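Local atomic coordinates of PfVFT1 (Plasmodium falciparum, PDB entry 5JKQ), a protein that probably binds a small solute in the cleft between its two lobes, as Venus flytrap and solute-binding proteins do. Residues A[26-30]-A[31-35]; A[108-111]-A[112-116]; A[193-196]-A[197-201]. The protein carries 3 engineered substitutions. One frame throughout, in Å; residues are numbered along the deposited sequence.

Contact 1: A[26-30]-A[31-35]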
loop_
_atom_site.group_PDB
_atom_site.type_symbol
_atom_site.label_atom_id
_atom_site.label_comp_id
_atom_site.label_asym_id
_atom_site.label_seq_id
_atom_site.Cartn_x
_atom_site.Cartn_y
_atom_site.Cartn_z
ATOM N N GLU A 26 -10.494 -0.422 -14.628
ATOM C CA GLU A 26 -10.585 -1.349 -15.747
ATOM C C GLU A 26 -9.936 -2.687 -15.399
ATOM O O GLU A 26 -10.448 -3.746 -15.766
ATOM C CB GLU A 26 -9.934 -0.750 -16.995
ATOM C CG GLU A 26 -9.894 -1.699 -18.177
ATOM C CD GLU A 26 -9.840 -0.980 -19.509
ATOM O OE1 GLU A 26 -10.749 -0.169 -19.786
ATOM O OE2 GLU A 26 -8.889 -1.227 -20.278
ATOM N N LEU A 27 -8.814 -2.635 -14.686
ATOM C CA LEU A 27 -8.097 -3.845 -14.296
ATOM C C LEU A 27 -8.914 -4.687 -13.317
ATOM O O LEU A 27 -8.699 -5.894 -13.194
ATOM C CB LEU A 27 -6.743 -3.493 -13.678
ATOM C CG LEU A 27 -5.649 -3.081 -14.668
ATOM C CD1 LEU A 27 -4.416 -2.604 -13.927
ATOM C CD2 LEU A 27 -5.284 -4.228 -15.604
ATOM N N ILE A 28 -9.849 -4.043 -12.627
ATOM C CA ILE A 28 -10.745 -4.732 -11.706
ATOM C C ILE A 28 -11.928 -5.310 -12.476
ATOM O O ILE A 28 -12.427 -6.386 -12.146
ATOM C CB ILE A 28 -11.231 -3.778 -10.592
ATOM C CG1 ILE A 28 -10.073 -3.478 -9.640
ATOM C CG2 ILE A 28 -12.396 -4.383 -9.806
ATOM C CD1 ILE A 28 -10.308 -2.307 -8.718
ATOM N N GLN A 29 -12.361 -4.597 -13.510
ATOM C CA GLN A 29 -13.448 -5.060 -14.364
ATOM C C GLN A 29 -13.039 -6.278 -15.192
ATOM O O GLN A 29 -13.821 -7.213 -15.348
ATOM C CB GLN A 29 -13.911 -3.938 -15.299
ATOM C CG GLN A 29 -14.671 -2.816 -14.609
ATOM C CD GLN A 29 -14.945 -1.638 -15.527
ATOM O OE1 GLN A 29 -14.245 -1.428 -16.519
ATOM N NE2 GLN A 29 -15.971 -0.863 -15.199
ATOM N N ASN A 30 -11.819 -6.259 -15.724
ATOM C CA ASN A 30 -11.368 -7.320 -16.623
ATOM C C ASN A 30 -10.630 -8.455 -15.907
ATOM O O ASN A 30 -10.012 -9.303 -16.552
ATOM C CB ASN A 30 -10.478 -6.730 -17.726
ATOM C CG ASN A 30 -9.194 -6.122 -17.193
ATOM O OD1 ASN A 30 -8.828 -6.312 -16.036
ATOM N ND2 ASN A 30 -8.494 -5.389 -18.050
ATOM N N GLU A 31 -10.685 -8.452 -14.577
ATOM C CA GLU A 31 -10.165 -9.549 -13.756
ATOM C C GLU A 31 -8.637 -9.685 -13.778
ATOM O O GLU A 31 -8.092 -10.567 -13.119
ATOM C CB GLU A 31 -10.781 -10.884 -14.201
ATOM C CG GLU A 31 -12.292 -10.863 -14.387
ATOM C CD GLU A 31 -12.823 -12.163 -14.971
ATOM O OE1 GLU A 31 -12.122 -13.193 -14.868
ATOM O OE2 GLU A 31 -13.936 -12.154 -15.538
ATOM N N GLU A 32 -7.945 -8.827 -14.523
ATOM C CA GLU A 32 -6.492 -8.940 -14.646
ATOM C C GLU A 32 -5.778 -8.748 -13.311
ATOM O O GLU A 32 -4.805 -9.445 -13.017
ATOM C CB GLU A 32 -5.952 -7.929 -15.658
ATOM C CG GLU A 32 -6.106 -8.358 -17.108
ATOM C CD GLU A 32 -5.491 -7.370 -18.082
ATOM O OE1 GLU A 32 -4.480 -6.728 -17.727
ATOM O OE2 GLU A 32 -6.021 -7.234 -19.205
ATOM N N LEU A 33 -6.258 -7.807 -12.505
ATOM C CA LEU A 33 -5.584 -7.478 -11.253
ATOM C C LEU A 33 -5.697 -8.618 -10.247
ATOM O O LEU A 33 -4.732 -8.940 -9.556
ATOM C CB LEU A 33 -6.152 -6.187 -10.657
ATOM C CG LEU A 33 -5.525 -5.706 -9.344
ATOM C CD1 LEU A 33 -4.004 -5.686 -9.413
ATOM C CD2 LEU A 33 -6.048 -4.323 -8.995
ATOM N N ILE A 34 -6.873 -9.233 -10.172
ATOM C CA ILE A 34 -7.090 -10.347 -9.254
ATOM C C ILE A 34 -6.416 -11.611 -9.790
ATOM O O ILE A 34 -5.958 -12.453 -9.020
ATOM C CB ILE A 34 -8.593 -10.605 -9.023
ATOM C CG1 ILE A 34 -9.276 -9.314 -8.562
ATOM C CG2 ILE A 34 -8.791 -11.717 -7.988
ATOM C CD1 ILE A 34 -10.778 -9.422 -8.369
ATOM N N ASP A 35 -6.353 -11.737 -11.112
ATOM C CA ASP A 35 -5.626 -12.838 -11.736
ATOM C C ASP A 35 -4.147 -12.764 -11.378
ATOM O O ASP A 35 -3.509 -13.783 -11.112
ATOM C CB ASP A 35 -5.804 -12.808 -13.256
ATOM C CG ASP A 35 -7.149 -13.351 -13.698
ATOM O OD1 ASP A 35 -8.021 -13.568 -12.831
ATOM O OD2 ASP A 35 -7.335 -13.553 -14.916
#
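Leu-27 and Leu-33 meet where helix 14-29 ends and the chain passes through Asn-30 and Glu-31, the latter at the N-cap position, into helix 32-39. Leu-27 holds the turn by its backbone: Leu-33 N donates to Leu-27 O at 3.2 Å, nearly straight at 169°. Leu-27 CB and Leu-33 CB also pack 4.1 Å apart. Leu-27 CD2 lies against Glu-32 OE1 at 3.4 Å. The Leu-27 side chain is buried against Ile-109, Ile-110 and Thr-113 of helix 102-118. Ile-28 runs beside Leu-33, its CG1 4.2 Å from Leu-33 CD2, while its side chain also touches Ile-47 and Ile-50. Helix 14-29 stops at Asn-30, whose backbone is no longer helical, and Glu-31 completes the change of direction with a positive phi of 69°. With its CG between the backbone N and carbonyl carbon (chi1 64°), Asn-30 folds back over the turn and forms an Asx turn: Glu-32 N donates to Asn-30 OD1 at 3.1 Å from above the amide plane. The Glu-32 carboxylate stacks on this amide almost parallel to it. Asn-30 ND2 therefore lies 3.3 Å from Glu-32 OE2 at an angle too poor for a hydrogen bond.

Contact 2: A[108-111]-A[112-116]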
loop_
_atom_site.group_PDB
_atom_site.type_symbol
_atom_site.label_atom_id
_atom_site.label_comp_id
_atom_site.label_asym_id
_atom_site.label_seq_id
_atom_site.Cartn_x
_atom_site.Cartn_y
_atom_site.Cartn_z
ATOM N N TYR A 108 3.133 -2.474 -14.064
ATOM C CA TYR A 108 3.232 -2.753 -15.494
ATOM C C TYR A 108 1.854 -2.833 -16.145
ATOM O O TYR A 108 1.615 -2.204 -17.174
ATOM C CB TYR A 108 3.994 -4.060 -15.742
ATOM C CG TYR A 108 5.454 -4.028 -15.344
ATOM C CD1 TYR A 108 6.210 -2.870 -15.480
ATOM C CD2 TYR A 108 6.077 -5.157 -14.834
ATOM C CE1 TYR A 108 7.544 -2.840 -15.117
ATOM C CE2 TYR A 108 7.409 -5.136 -14.466
ATOM C CZ TYR A 108 8.137 -3.976 -14.611
ATOM O OH TYR A 108 9.464 -3.952 -14.247
ATOM N N ILE A 109 0.948 -3.605 -15.552
ATOM C CA ILE A 109 -0.367 -3.794 -16.155
ATOM C C ILE A 109 -1.198 -2.509 -16.084
ATOM O O ILE A 109 -2.058 -2.278 -16.933
ATOM C CB ILE A 109 -1.146 -4.954 -15.493
ATOM C CG1 ILE A 109 -1.311 -4.714 -13.988
ATOM C CG2 ILE A 109 -0.435 -6.276 -15.769
ATOM C CD1 ILE A 109 -2.225 -5.705 -13.305
ATOM N N ILE A 110 -0.937 -1.672 -15.085
ATOM C CA ILE A 110 -1.639 -0.396 -14.981
ATOM C C ILE A 110 -1.272 0.477 -16.174
ATOM O O ILE A 110 -2.147 1.067 -16.805
ATOM C CB ILE A 110 -1.315 0.333 -13.655
ATOM C CG1 ILE A 110 -2.100 -0.312 -12.511
ATOM C CG2 ILE A 110 -1.670 1.830 -13.734
ATOM C CD1 ILE A 110 -1.723 0.193 -11.127
ATOM N N TRP A 111 0.019 0.538 -16.491
ATOM C CA TRP A 111 0.494 1.384 -17.580
ATOM C C TRP A 111 0.329 0.720 -18.944
ATOM O O TRP A 111 0.278 1.406 -19.965
ATOM C CB TRP A 111 1.955 1.774 -17.347
ATOM C CG TRP A 111 2.064 2.925 -16.399
ATOM C CD1 TRP A 111 2.438 2.878 -15.088
ATOM C CD2 TRP A 111 1.761 4.295 -16.682
ATOM N NE1 TRP A 111 2.396 4.139 -14.539
ATOM C CE2 TRP A 111 1.984 5.025 -15.499
ATOM C CE3 TRP A 111 1.328 4.976 -17.823
ATOM C CZ2 TRP A 111 1.789 6.403 -15.425
ATOM C CZ3 TRP A 111 1.135 6.344 -17.748
ATOM C CH2 TRP A 111 1.366 7.042 -16.558
ATOM N N GLU A 112 0.238 -0.606 -18.963
ATOM C CA GLU A 112 -0.137 -1.313 -20.182
ATOM C C GLU A 112 -1.572 -0.950 -20.547
ATOM O O GLU A 112 -1.892 -0.727 -21.715
ATOM C CB GLU A 112 0.007 -2.826 -20.009
ATOM C CG GLU A 112 1.445 -3.325 -20.100
ATOM C CD GLU A 112 1.612 -4.759 -19.626
ATOM O OE1 GLU A 112 0.593 -5.433 -19.368
ATOM O OE2 GLU A 112 2.772 -5.213 -19.512
ATOM N N THR A 113 -2.425 -0.883 -19.530
ATOM C CA THR A 113 -3.824 -0.518 -19.706
ATOM C C THR A 113 -3.941 0.944 -20.132
ATOM O O THR A 113 -4.727 1.281 -21.019
ATOM C CB THR A 113 -4.628 -0.747 -18.407
ATOM O OG1 THR A 113 -4.502 -2.115 -17.997
ATOM C CG2 THR A 113 -6.100 -0.418 -18.606
ATOM N N ILE A 114 -3.153 1.806 -19.498
ATOM C CA ILE A 114 -3.136 3.223 -19.839
ATOM C C ILE A 114 -2.653 3.404 -21.275
ATOM O O ILE A 114 -3.205 4.207 -22.029
ATOM C CB ILE A 114 -2.236 4.025 -18.867
ATOM C CG1 ILE A 114 -2.901 4.102 -17.492
ATOM C CG2 ILE A 114 -1.978 5.444 -19.382
ATOM C CD1 ILE A 114 -1.961 4.489 -16.368
ATOM N N SER A 115 -1.628 2.644 -21.650
ATOM C CA SER A 115 -1.058 2.739 -22.985
ATOM C C SER A 115 -2.086 2.380 -24.056
ATOM O O SER A 115 -2.097 2.972 -25.134
ATOM C CB SER A 115 0.167 1.834 -23.111
ATOM O OG SER A 115 1.224 2.282 -22.283
ATOM N N LYS A 116 -2.954 1.420 -23.754
ATOM C CA LYS A 116 -3.952 0.967 -24.717
ATOM C C LYS A 116 -5.094 1.968 -24.888
ATOM O O LYS A 116 -5.921 1.822 -25.788
ATOM C CB LYS A 116 -4.511 -0.397 -24.302
ATOM C CG LYS A 116 -3.602 -1.561 -24.678
ATOM C CD LYS A 116 -4.223 -2.909 -24.339
ATOM C CE LYS A 116 -4.181 -3.192 -22.846
ATOM N NZ LYS A 116 -4.751 -4.530 -22.515
#
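Within helix 102-118, a largely buried helix of one lobe, Thr-113 and Ser-115 both turn their hydroxyls back onto the carbonyls one turn earlier. Thr-113 OG1 donates to Ile-109 O at 2.7 Å, and Ser-115 OG to Trp-111 O at 2.7 Å. Each carbonyl also takes the normal helical N-H of the same residue, so one oxygen is gripped twice. At Trp-111 O the two donors, Ser-115 N and Ser-115 OG, arrive from opposite faces of the carbonyl plane. The reach is set by chi1: OG lies anti to the carbonyl carbon of Ser-115 (-66°), which turns it back toward the carbonyl four residues earlier. Ser-115 OG has a second partner in Ile-125 N, just before strand 126-132.

Ile-114 packs over Trp-111. Its CD1 sits over one face of the indole, 3.7 Å from the centroid of the six-membered ring and 15° off the normal, a CH-pi contact. The same methyl meets Ile-110 CG2 at 3.8 Å, the two isoleucines pointing the same way. Elsewhere on the helix, Glu-112 extends back along the preceding turn, bringing its OE1 to 3.8 Å from Ile-109 CG2.

Contact 3: A[193-196]-A[197-201]; sequences EDLK and SYISK
Residues 193-201 form regular alpha-helix: the amides of Ser-197, Tyr-198, Ile-199 and Ser-200 each donate to the carbonyl four residues earlier, and the straightest bond, Ile-199 N to Leu-195 O at 2.9 Å, has an N-H...O angle of 175°. That bond joins the two residues which also carry the buried stripe. Leu-195 and Ile-199 lie side by side and point the same way, with Leu-195 CD1 4.1 Å from Ile-199 CG1. Ile-199 CG1 also lies 3.3 Å from Leu-195 O.

The serines mark the exposed side. Ser-197 OG makes a weak bond of 3.4 Å to Glu-193 O, supplementing the main-chain bond of 3.2 Å from Ser-197 N to the same oxygen. Ser-200 behaves differently: its OG, turned between the backbone N and the carbonyl carbon (chi1 75°), donates to Ser-197 O at 2.5 Å, shorter than usual, so the exact length is doubtful. Ser-197 O thus serves two donors, since Lys-201 N also binds it.

At the start of the helix Asn-191 OD1 receives Asp-194 N, and near its end Lys-225 NZ donates to both Ile-199 O and Ser-200 O. Leu-195 and Ile-199 pack on Phe-222 of helix 212-222, which Lys-196 also touches. Tyr-198 meets the Tyr-187 ring at about 65° and packs on Ile-189, Leu-205 and Ile-249, in the loops that border strands 175-184, 206-209 and 250-253; Leu-205 also meets Ile-199.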
loop_
_atom_site.group_PDB
_atom_site.type_symbol
_atom_site.label_atom_id
_atom_site.label_comp_id
_atom_site.label_asym_id
_atom_site.label_seq_id
_atom_site.Cartn_x
_atom_site.Cartn_y
_atom_site.Cartn_z
ATOM N N GLU A 193 -14.485 -8.152 18.550
ATOM C CA GLU A 193 -15.469 -7.680 19.520
ATOM C C GLU A 193 -15.145 -8.173 20.928
ATOM O O GLU A 193 -15.169 -7.396 21.883
ATOM C CB GLU A 193 -16.875 -8.134 19.119
ATOM C CG GLU A 193 -17.980 -7.682 20.065
ATOM C CD GLU A 193 -18.174 -6.178 20.071
ATOM O OE1 GLU A 193 -17.635 -5.499 19.169
ATOM O OE2 GLU A 193 -18.868 -5.673 20.979
ATOM N N ASP A 194 -14.856 -9.467 21.055
ATOM C CA ASP A 194 -14.488 -10.044 22.344
ATOM C C ASP A 194 -13.190 -9.425 22.848
ATOM O O ASP A 194 -13.007 -9.237 24.050
ATOM C CB ASP A 194 -14.333 -11.566 22.245
ATOM C CG ASP A 194 -15.648 -12.280 22.006
ATOM O OD1 ASP A 194 -16.700 -11.778 22.458
ATOM O OD2 ASP A 194 -15.626 -13.355 21.372
ATOM N N LEU A 195 -12.289 -9.117 21.918
ATOM C CA LEU A 195 -11.010 -8.506 22.258
ATOM C C LEU A 195 -11.224 -7.120 22.857
ATOM O O LEU A 195 -10.635 -6.788 23.883
ATOM C CB LEU A 195 -10.108 -8.421 21.023
ATOM C CG LEU A 195 -8.735 -7.772 21.216
ATOM C CD1 LEU A 195 -7.881 -8.567 22.193
ATOM C CD2 LEU A 195 -8.027 -7.626 19.879
ATOM N N LYS A 196 -12.069 -6.320 22.209
ATOM C CA LYS A 196 -12.392 -4.979 22.693
ATOM C C LYS A 196 -12.893 -5.007 24.130
ATOM O O LYS A 196 -12.454 -4.217 24.965
ATOM C CB LYS A 196 -13.449 -4.323 21.802
ATOM C CG LYS A 196 -12.924 -3.779 20.485
ATOM C CD LYS A 196 -14.044 -3.111 19.701
ATOM C CE LYS A 196 -13.700 -2.973 18.230
ATOM N NZ LYS A 196 -14.838 -2.442 17.434
ATOM N N SER A 197 -13.822 -5.917 24.407
ATOM C CA SER A 197 -14.358 -6.077 25.751
ATOM C C SER A 197 -13.245 -6.378 26.745
ATOM O O SER A 197 -13.179 -5.769 27.809
ATOM C CB SER A 197 -15.407 -7.191 25.784
ATOM O OG SER A 197 -16.530 -6.852 24.990
ATOM N N TYR A 198 -12.361 -7.306 26.391
ATOM C CA TYR A 198 -11.261 -7.678 27.276
ATOM C C TYR A 198 -10.339 -6.491 27.553
ATOM O O TYR A 198 -10.029 -6.199 28.707
ATOM C CB TYR A 198 -10.456 -8.833 26.683
ATOM C CG TYR A 198 -9.406 -9.369 27.628
ATOM C CD1 TYR A 198 -9.720 -10.348 28.563
ATOM C CD2 TYR A 198 -8.104 -8.891 27.594
ATOM C CE1 TYR A 198 -8.766 -10.837 29.434
ATOM C CE2 TYR A 198 -7.142 -9.375 28.460
ATOM C CZ TYR A 198 -7.478 -10.347 29.377
ATOM O OH TYR A 198 -6.525 -10.833 30.242
ATOM N N ILE A 199 -9.906 -5.806 26.496
ATOM C CA ILE A 199 -9.034 -4.644 26.648
ATOM C C ILE A 199 -9.729 -3.555 27.466
ATOM O O ILE A 199 -9.076 -2.801 28.185
ATOM C CB ILE A 199 -8.603 -4.065 25.273
ATOM C CG1 ILE A 199 -7.854 -5.117 24.447
ATOM C CG2 ILE A 199 -7.725 -2.823 25.439
ATOM C CD1 ILE A 199 -6.590 -5.653 25.094
ATOM N N SER A 200 -11.053 -3.482 27.367
ATOM C CA SER A 200 -11.806 -2.470 28.100
ATOM C C SER A 200 -11.896 -2.825 29.585
ATOM O O SER A 200 -11.937 -1.937 30.437
ATOM C CB SER A 200 -13.210 -2.304 27.510
ATOM O OG SER A 200 -14.053 -3.381 27.872
ATOM N N LYS A 201 -11.918 -4.121 29.890
ATOM C CA LYS A 201 -12.003 -4.582 31.275
ATOM C C LYS A 201 -10.646 -4.549 31.978
ATOM O O LYS A 201 -10.578 -4.361 33.193
ATOM C CB LYS A 201 -12.567 -6.009 31.341
ATOM C CG LYS A 201 -14.026 -6.164 30.907
ATOM C CD LYS A 201 -14.990 -5.309 31.716
ATOM C CE LYS A 201 -14.994 -5.682 33.192
ATOM N NZ LYS A 201 -15.982 -4.871 33.961
#

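Contacts 1 and 2 belong together, with centres 12 Å apart, because the end of helix 14-29 packs against helix 102-118. Leu-27 is the bridge: its CD1 lies 3.6 Å from Ile-110 CG1, and its CD2 lies 3.3 Å from Thr-113 OG1, while Glu-26 OE2 approaches Thr-113 CG2 at 3.4 Å. Contact 3 stands apart in the other lobe, on the opposite side of the chain's centre from contact 2. Its centre is about 39 Å from that of contact 1 and about 46 Å from that of contact 2, with nearest atoms about 27 and 32 Å away. The three contacts thus sample both lobes of the Venus flytrap architecture.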